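PDB 3TFW: putative O-methyltransferase from Klebsiella pneumoniae subsp. pneumoniae, which probably transfers a methyl group from S-adenosylmethionine to an oxygen of its acceptor substrate. Local coordinates for residues D174-V177 against V178-Q181; N149-Y152 against L153-A156; E95-A98 against H99-Q102. All blocks are in the same frame, centred on the assembly; numbering follows the deposited sequence.

Interaction 1 of 3, residues D174-V177 against V178-Q181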
loop_
_atom_site.group_PDB
_atom_site.type_symbol
_atom_site.label_atom_id
_atom_site.label_comp_id
_atom_site.label_asym_id
_atom_site.label_seq_id
_atom_site.Cartn_x
_atom_site.Cartn_y
_atom_site.Cartn_z
ATOM N N ASP A 174 -1.712 -2.940 18.928
ATOM C CA ASP A 174 -2.844 -2.271 19.601
ATOM C C ASP A 174 -2.460 -0.928 20.257
ATOM O O ASP A 174 -2.990 -0.539 21.310
ATOM C CB ASP A 174 -3.517 -3.231 20.601
ATOM C CG ASP A 174 -4.909 -2.777 20.999
ATOM O OD1 ASP A 174 -5.737 -2.522 20.097
ATOM O OD2 ASP A 174 -5.169 -2.676 22.219
ATOM N N GLY A 175 -1.528 -0.216 19.626
ATOM C CA GLY A 175 -1.080 1.074 20.129
ATOM C C GLY A 175 0.167 1.040 20.984
ATOM O O GLY A 175 0.793 2.074 21.187
ATOM N N GLU A 176 0.541 -0.145 21.477
ATOM C CA GLU A 176 1.687 -0.286 22.379
ATOM C C GLU A 176 3.050 -0.001 21.749
ATOM O O GLU A 176 4.034 0.223 22.462
ATOM C CB GLU A 176 1.682 -1.658 23.080
ATOM C CG GLU A 176 0.696 -1.750 24.245
ATOM C CD GLU A 176 0.935 -0.667 25.289
ATOM O OE1 GLU A 176 1.959 -0.731 26.013
ATOM O OE2 GLU A 176 0.101 0.261 25.366
ATOM N N VAL A 177 3.106 0.016 20.420
ATOM C CA VAL A 177 4.342 0.380 19.717
ATOM C C VAL A 177 4.911 1.737 20.169
ATOM O O VAL A 177 6.116 1.963 20.074
ATOM C CB VAL A 177 4.158 0.336 18.173
ATOM C CG1 VAL A 177 3.296 1.511 17.681
ATOM C CG2 VAL A 177 5.507 0.309 17.468
ATOM N N VAL A 178 4.054 2.624 20.678
ATOM C CA VAL A 178 4.505 3.957 21.121
ATOM C C VAL A 178 5.115 3.948 22.531
ATOM O O VAL A 178 5.770 4.913 22.935
ATOM C CB VAL A 178 3.372 5.021 21.052
ATOM C CG1 VAL A 178 2.766 5.074 19.662
ATOM C CG2 VAL A 178 2.299 4.744 22.095
ATOM N N ASN A 179 4.900 2.854 23.260
ATOM C CA ASN A 179 5.337 2.713 24.660
ATOM C C ASN A 179 6.821 2.336 24.785
ATOM O O ASN A 179 7.190 1.184 24.545
ATOM C CB ASN A 179 4.437 1.692 25.373
ATOM C CG ASN A 179 4.756 1.535 26.860
ATOM O OD1 ASN A 179 5.619 2.217 27.413
ATOM N ND2 ASN A 179 4.055 0.617 27.505
ATOM N N PRO A 180 7.673 3.308 25.174
ATOM C CA PRO A 180 9.124 3.112 25.242
ATOM C C PRO A 180 9.584 2.224 26.399
ATOM O O PRO A 180 10.750 1.830 26.444
ATOM C CB PRO A 180 9.654 4.532 25.443
ATOM C CG PRO A 180 8.558 5.228 26.168
ATOM C CD PRO A 180 7.282 4.659 25.629
ATOM N N GLN A 181 8.681 1.916 27.324
ATOM C CA GLN A 181 9.030 1.118 28.497
ATOM C C GLN A 181 8.194 -0.162 28.612
ATOM O O GLN A 181 8.034 -0.711 29.708
ATOM C CB GLN A 181 8.915 1.968 29.771
ATOM C CG GLN A 181 7.508 2.497 30.064
ATOM C CD GLN A 181 7.482 3.564 31.150
ATOM O OE1 GLN A 181 8.400 3.668 31.967
ATOM N NE2 GLN A 181 6.418 4.360 31.167
#
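E176 and N179 meet twice across a 3-10 turn, once through the main chain and once through their side chains. N179 N donates to E176 O at 2.9 Å, the i to i+3 spacing of this turn, and the preceding pair, V178 N to G175 O, is a weak bond. The two side chains run alongside each other in the same direction. N179 ND2 reaches E176 OE1 at 2.9 Å, nearly straight at 173°, and meets that oxygen on its syn side close to the carboxylate plane, although the carboxylate and amide planes are 82° apart. E176 gets there by folding back at chi2 (-56°), which carries OE1 over to N179. The other end of the same amide is also used: N179 OD1 accepts from Q181 N at 3.1 Å, closing an Asx turn.

On the packed side the V178 CG2 methyl presses on the carbonyl oxygen G175 O at 3.2 Å, while V177 is buried against V190 and I194 of helix 185-199 and against Y18 of the second subunit; V178 packs on A14 of that subunit. The E176 carboxylate lies instead on the exposed side, in the loop between strand 165-169 and helix 185-199. With both ends of the N179 amide engaged, its rotation is fixed, and the bond from ND2 probably helps to stabilise the negative charge on E176.

Interaction 2 of 3, residues N149-Y152 against L153-A156; sequences NPHY and LRWA
From N149 to A156 the backbone is regular alpha helix, each carbonyl of N149-Y152 accepting from the N-H four residues on; L153 N to N149 O (3.0 Å) and A156 N to Y152 O (2.8 Å) are the first and last of the four bonds. The side chains that meet across this turn are H151 and R154, three residues apart and lying alongside each other. R154 approaches end-on and gives both terminal nitrogens to a single acceptor: NH2 lies 3.1 Å and NH1 3.2 Å from H151 ND1, and both bonds are bent. ND1 lies close to the guanidinium plane, whereas the two donors are tilted from the imidazole plane to different extents, and the two flat groups stand 82° apart. The arginine chain is extended through chi1 and chi2 and then bends at chi3 (72°), which turns the guanidinium back toward the histidine.

The turn belongs to helix 149-158, the connection of the beta-alpha-beta unit formed with parallel strands 139-142 and 165-169 of the central sheet in this Rossmann-like methyltransferase fold. Toward the sheet, Y152 and N149 pack on I142 and A156 on I140 of strand 139-142. A second buried flank meets helix 185-199, where L153 touches F193 and M197, N149 also touches F193, and P150 lies on Q192. The Y152 hydroxyl is hydrogen-bonded to D145 OD1. On the flank facing helix 124-129, H151 and W155 both touch L125. W155 CD1 also comes within 3.3 Å of H151 O, the carbonyl that receives W155 N. Accepting two N-H groups from R154 requires ND1 of H151 to carry a lone pair, consistent with an imidazole protonated at NE2.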
loop_
_atom_site.group_PDB
_atom_site.type_symbol
_atom_site.label_atom_id
_atom_site.label_comp_id
_atom_site.label_asym_id
_atom_site.label_seq_id
_atom_site.Cartn_x
_atom_site.Cartn_y
_atom_site.Cartn_z
ATOM N N ASN A 149 12.288 -9.518 15.143
ATOM C CA ASN A 149 12.167 -8.615 13.996
ATOM C C ASN A 149 13.448 -7.908 13.544
ATOM O O ASN A 149 13.747 -7.920 12.349
ATOM C CB ASN A 149 11.022 -7.608 14.191
ATOM C CG ASN A 149 9.756 -8.049 13.475
ATOM O OD1 ASN A 149 9.403 -9.238 13.486
ATOM N ND2 ASN A 149 9.085 -7.102 12.814
ATOM N N PRO A 150 14.228 -7.322 14.483
ATOM C CA PRO A 150 15.414 -6.627 13.982
ATOM C C PRO A 150 16.414 -7.580 13.323
ATOM O O PRO A 150 17.081 -7.192 12.365
ATOM C CB PRO A 150 16.006 -5.958 15.229
ATOM C CG PRO A 150 15.365 -6.638 16.387
ATOM C CD PRO A 150 14.052 -7.148 15.939
ATOM N N HIS A 151 16.492 -8.819 13.812
ATOM C CA HIS A 151 17.346 -9.840 13.193
ATOM C C HIS A 151 16.871 -10.206 11.790
ATOM O O HIS A 151 17.677 -10.393 10.873
ATOM C CB HIS A 151 17.406 -11.103 14.069
ATOM C CG HIS A 151 17.986 -10.866 15.429
ATOM N ND1 HIS A 151 19.315 -10.567 15.627
ATOM C CD2 HIS A 151 17.420 -10.902 16.659
ATOM C CE1 HIS A 151 19.542 -10.418 16.921
ATOM N NE2 HIS A 151 18.408 -10.613 17.569
ATOM N N TYR A 152 15.553 -10.320 11.636
ATOM C CA TYR A 152 14.962 -10.586 10.334
ATOM C C TYR A 152 15.272 -9.466 9.343
ATOM O O TYR A 152 15.586 -9.734 8.185
ATOM C CB TYR A 152 13.455 -10.824 10.457
ATOM C CG TYR A 152 13.128 -12.035 11.298
ATOM C CD1 TYR A 152 13.900 -13.193 11.208
ATOM C CD2 TYR A 152 12.075 -12.012 12.215
ATOM C CE1 TYR A 152 13.635 -14.303 11.993
ATOM C CE2 TYR A 152 11.788 -13.137 13.003
ATOM C CZ TYR A 152 12.578 -14.268 12.880
ATOM O OH TYR A 152 12.314 -15.381 13.634
ATOM N N LEU A 153 15.231 -8.218 9.810
ATOM C CA LEU A 153 15.569 -7.079 8.950
ATOM C C LEU A 153 17.025 -7.120 8.471
ATOM O O LEU A 153 17.318 -6.816 7.309
ATOM C CB LEU A 153 15.268 -5.742 9.650
ATOM C CG LEU A 153 15.378 -4.454 8.802
ATOM C CD1 LEU A 153 14.629 -4.540 7.453
ATOM C CD2 LEU A 153 14.871 -3.257 9.596
ATOM N N ARG A 154 17.934 -7.490 9.372
ATOM C CA ARG A 154 19.350 -7.615 9.016
ATOM C C ARG A 154 19.556 -8.642 7.898
ATOM O O ARG A 154 20.227 -8.353 6.906
ATOM C CB ARG A 154 20.196 -7.958 10.249
ATOM C CG ARG A 154 21.671 -8.213 9.927
ATOM C CD ARG A 154 22.499 -8.457 11.190
ATOM N NE ARG A 154 22.225 -9.760 11.782
ATOM C CZ ARG A 154 21.492 -9.928 12.875
ATOM N NH1 ARG A 154 20.976 -8.873 13.494
ATOM N NH2 ARG A 154 21.275 -11.140 13.353
ATOM N N TRP A 155 18.953 -9.821 8.052
ATOM C CA TRP A 155 18.998 -10.866 7.017
ATOM C C TRP A 155 18.289 -10.444 5.726
ATOM O O TRP A 155 18.760 -10.750 4.621
ATOM C CB TRP A 155 18.421 -12.182 7.558
ATOM C CG TRP A 155 19.385 -12.894 8.436
ATOM C CD1 TRP A 155 19.281 -13.098 9.788
ATOM C CD2 TRP A 155 20.619 -13.490 8.032
ATOM N NE1 TRP A 155 20.378 -13.795 10.245
ATOM C CE2 TRP A 155 21.216 -14.046 9.192
ATOM C CE3 TRP A 155 21.277 -13.616 6.802
ATOM C CZ2 TRP A 155 22.446 -14.718 9.158
ATOM C CZ3 TRP A 155 22.505 -14.284 6.764
ATOM C CH2 TRP A 155 23.076 -14.829 7.941
ATOM N N ALA A 156 17.170 -9.731 5.860
ATOM C CA ALA A 156 16.437 -9.208 4.692
ATOM C C ALA A 156 17.366 -8.304 3.882
ATOM O O ALA A 156 17.442 -8.416 2.658
ATOM C CB ALA A 156 15.161 -8.416 5.124
#

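Interaction 3 of 3, residues E95-A98 against H99-Q102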
loop_
_atom_site.group_PDB
_atom_site.type_symbol
_atom_site.label_atom_id
_atom_site.label_comp_id
_atom_site.label_asym_id
_atom_site.label_seq_id
_atom_site.Cartn_x
_atom_site.Cartn_y
_atom_site.Cartn_z
ATOM N N GLU A 95 8.816 -21.517 8.488
ATOM C CA GLU A 95 7.871 -21.815 9.556
ATOM C C GLU A 95 8.546 -22.663 10.626
ATOM O O GLU A 95 9.132 -23.706 10.321
ATOM C CB GLU A 95 6.640 -22.536 9.005
ATOM C CG GLU A 95 5.577 -22.891 10.083
ATOM C CD GLU A 95 5.158 -21.694 10.911
ATOM O OE1 GLU A 95 4.710 -20.692 10.319
ATOM O OE2 GLU A 95 5.275 -21.753 12.160
ATOM N N ALA A 96 8.468 -22.203 11.873
ATOM C CA ALA A 96 9.088 -22.911 13.008
ATOM C C ALA A 96 8.215 -24.032 13.577
ATOM O O ALA A 96 8.728 -25.044 14.081
ATOM C CB ALA A 96 9.458 -21.920 14.107
ATOM N N ASP A 97 6.897 -23.858 13.506
ATOM C CA ASP A 97 5.978 -24.782 14.161
ATOM C C ASP A 97 5.646 -25.977 13.269
ATOM O O ASP A 97 5.187 -25.814 12.129
ATOM C CB ASP A 97 4.713 -24.051 14.633
ATOM C CG ASP A 97 3.828 -24.928 15.496
ATOM O OD1 ASP A 97 4.011 -24.919 16.728
ATOM O OD2 ASP A 97 2.992 -25.658 14.935
ATOM N N ALA A 98 5.870 -27.179 13.796
ATOM C CA ALA A 98 5.712 -28.406 13.010
ATOM C C ALA A 98 4.268 -28.621 12.547
ATOM O O ALA A 98 4.023 -29.001 11.402
ATOM C CB ALA A 98 6.228 -29.618 13.791
ATOM N N HIS A 99 3.317 -28.343 13.433
ATOM C CA HIS A 99 1.899 -28.450 13.102
ATOM C C HIS A 99 1.466 -27.403 12.059
ATOM O O HIS A 99 0.720 -27.731 11.140
ATOM C CB HIS A 99 1.031 -28.369 14.364
ATOM C CG HIS A 99 -0.441 -28.438 14.092
ATOM N ND1 HIS A 99 -1.005 -29.402 13.282
ATOM C CD2 HIS A 99 -1.467 -27.672 14.533
ATOM C CE1 HIS A 99 -2.311 -29.217 13.225
ATOM N NE2 HIS A 99 -2.617 -28.177 13.981
ATOM N N HIS A 100 1.934 -26.163 12.187
ATOM C CA HIS A 100 1.659 -25.162 11.150
ATOM C C HIS A 100 2.267 -25.597 9.816
ATOM O O HIS A 100 1.622 -25.492 8.784
ATOM C CB HIS A 100 2.174 -23.769 11.534
ATOM C CG HIS A 100 1.571 -23.210 12.787
ATOM N ND1 HIS A 100 1.678 -21.880 13.128
ATOM C CD2 HIS A 100 0.875 -23.798 13.790
ATOM C CE1 HIS A 100 1.065 -21.670 14.281
ATOM N NE2 HIS A 100 0.574 -22.818 14.705
ATOM N N ALA A 101 3.504 -26.084 9.838
ATOM C CA ALA A 101 4.161 -26.510 8.593
ATOM C C ALA A 101 3.367 -27.613 7.893
ATOM O O ALA A 101 3.204 -27.577 6.678
ATOM C CB ALA A 101 5.588 -26.952 8.842
ATOM N N GLN A 102 2.857 -28.567 8.674
ATOM C CA GLN A 102 2.029 -29.657 8.149
ATOM C C GLN A 102 0.776 -29.132 7.449
ATOM O O GLN A 102 0.456 -29.525 6.331
ATOM C CB GLN A 102 1.649 -30.617 9.280
ATOM C CG GLN A 102 0.759 -31.774 8.842
ATOM C CD GLN A 102 0.222 -32.591 10.009
ATOM O OE1 GLN A 102 0.026 -32.079 11.119
ATOM N NE2 GLN A 102 -0.039 -33.871 9.754
#
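The N-terminal cap of helix 98-110, two residues after strand 90-95, is built by D97, whose carboxylate turns onto the first turn of the helix. D97 OD2 accepts from H100 N at 3.0 Å through its anti lone pair, the capping bond, while D97 O takes A101 N at 2.9 Å and begins the regular helical bonding. CG of D97 stands anti to the backbone N (chi1 -172°), bringing the carboxylate to the H100 amide.

The same aspartate covers one face of the H100 imidazole. D97 CB lies 3.9 Å from the ring centroid and only 18° off the ring normal, a CH-pi contact, and D97 CG sits over that face nearer the rim. H100 is further packed by E95, whose CD approaches H100 CB at 3.7 Å. E95 bends at chi2 (53°), and its OE2 accepts from D97 N at 3.0 Å by its anti lone pair. The other oxygen, OE1, takes the amide of L73 in the loop following strand 66-70. E95 ends the second strand of the Rossmann-like sheet, where S-adenosylmethionine-dependent methyltransferases commonly carry an acidic residue for the ribose hydroxyls. In the same first helical turn, H99 NE2 is hydrogen-bonded to A40 O.

An aspartate at the N-cap puts negative charge beside the positive end of the helix dipole, probably stabilising both, and the bond to E95 OE2 probably helps to set its backbone.

Along the chain the three contacts come in series, interaction 3, then 2, then 1, and none nests within or crosses another. Each is local, between residues a few positions apart, and closes no long loop. Interaction 3 marks the passage from strand 90-95 into helix 98-110; interaction 2 lies on helix 149-158, between strands 139-142 and 165-169; interaction 1 shapes the loop that leads from strand 165-169 to helix 185-199. That last helix is common ground, since both interaction 1 and interaction 2 pack on it, although their nearest atoms are about 9 Å apart. Interactions 2 and 3 approach to about 7 Å between nearest atoms without touching. Only interaction 1 extends to the second subunit.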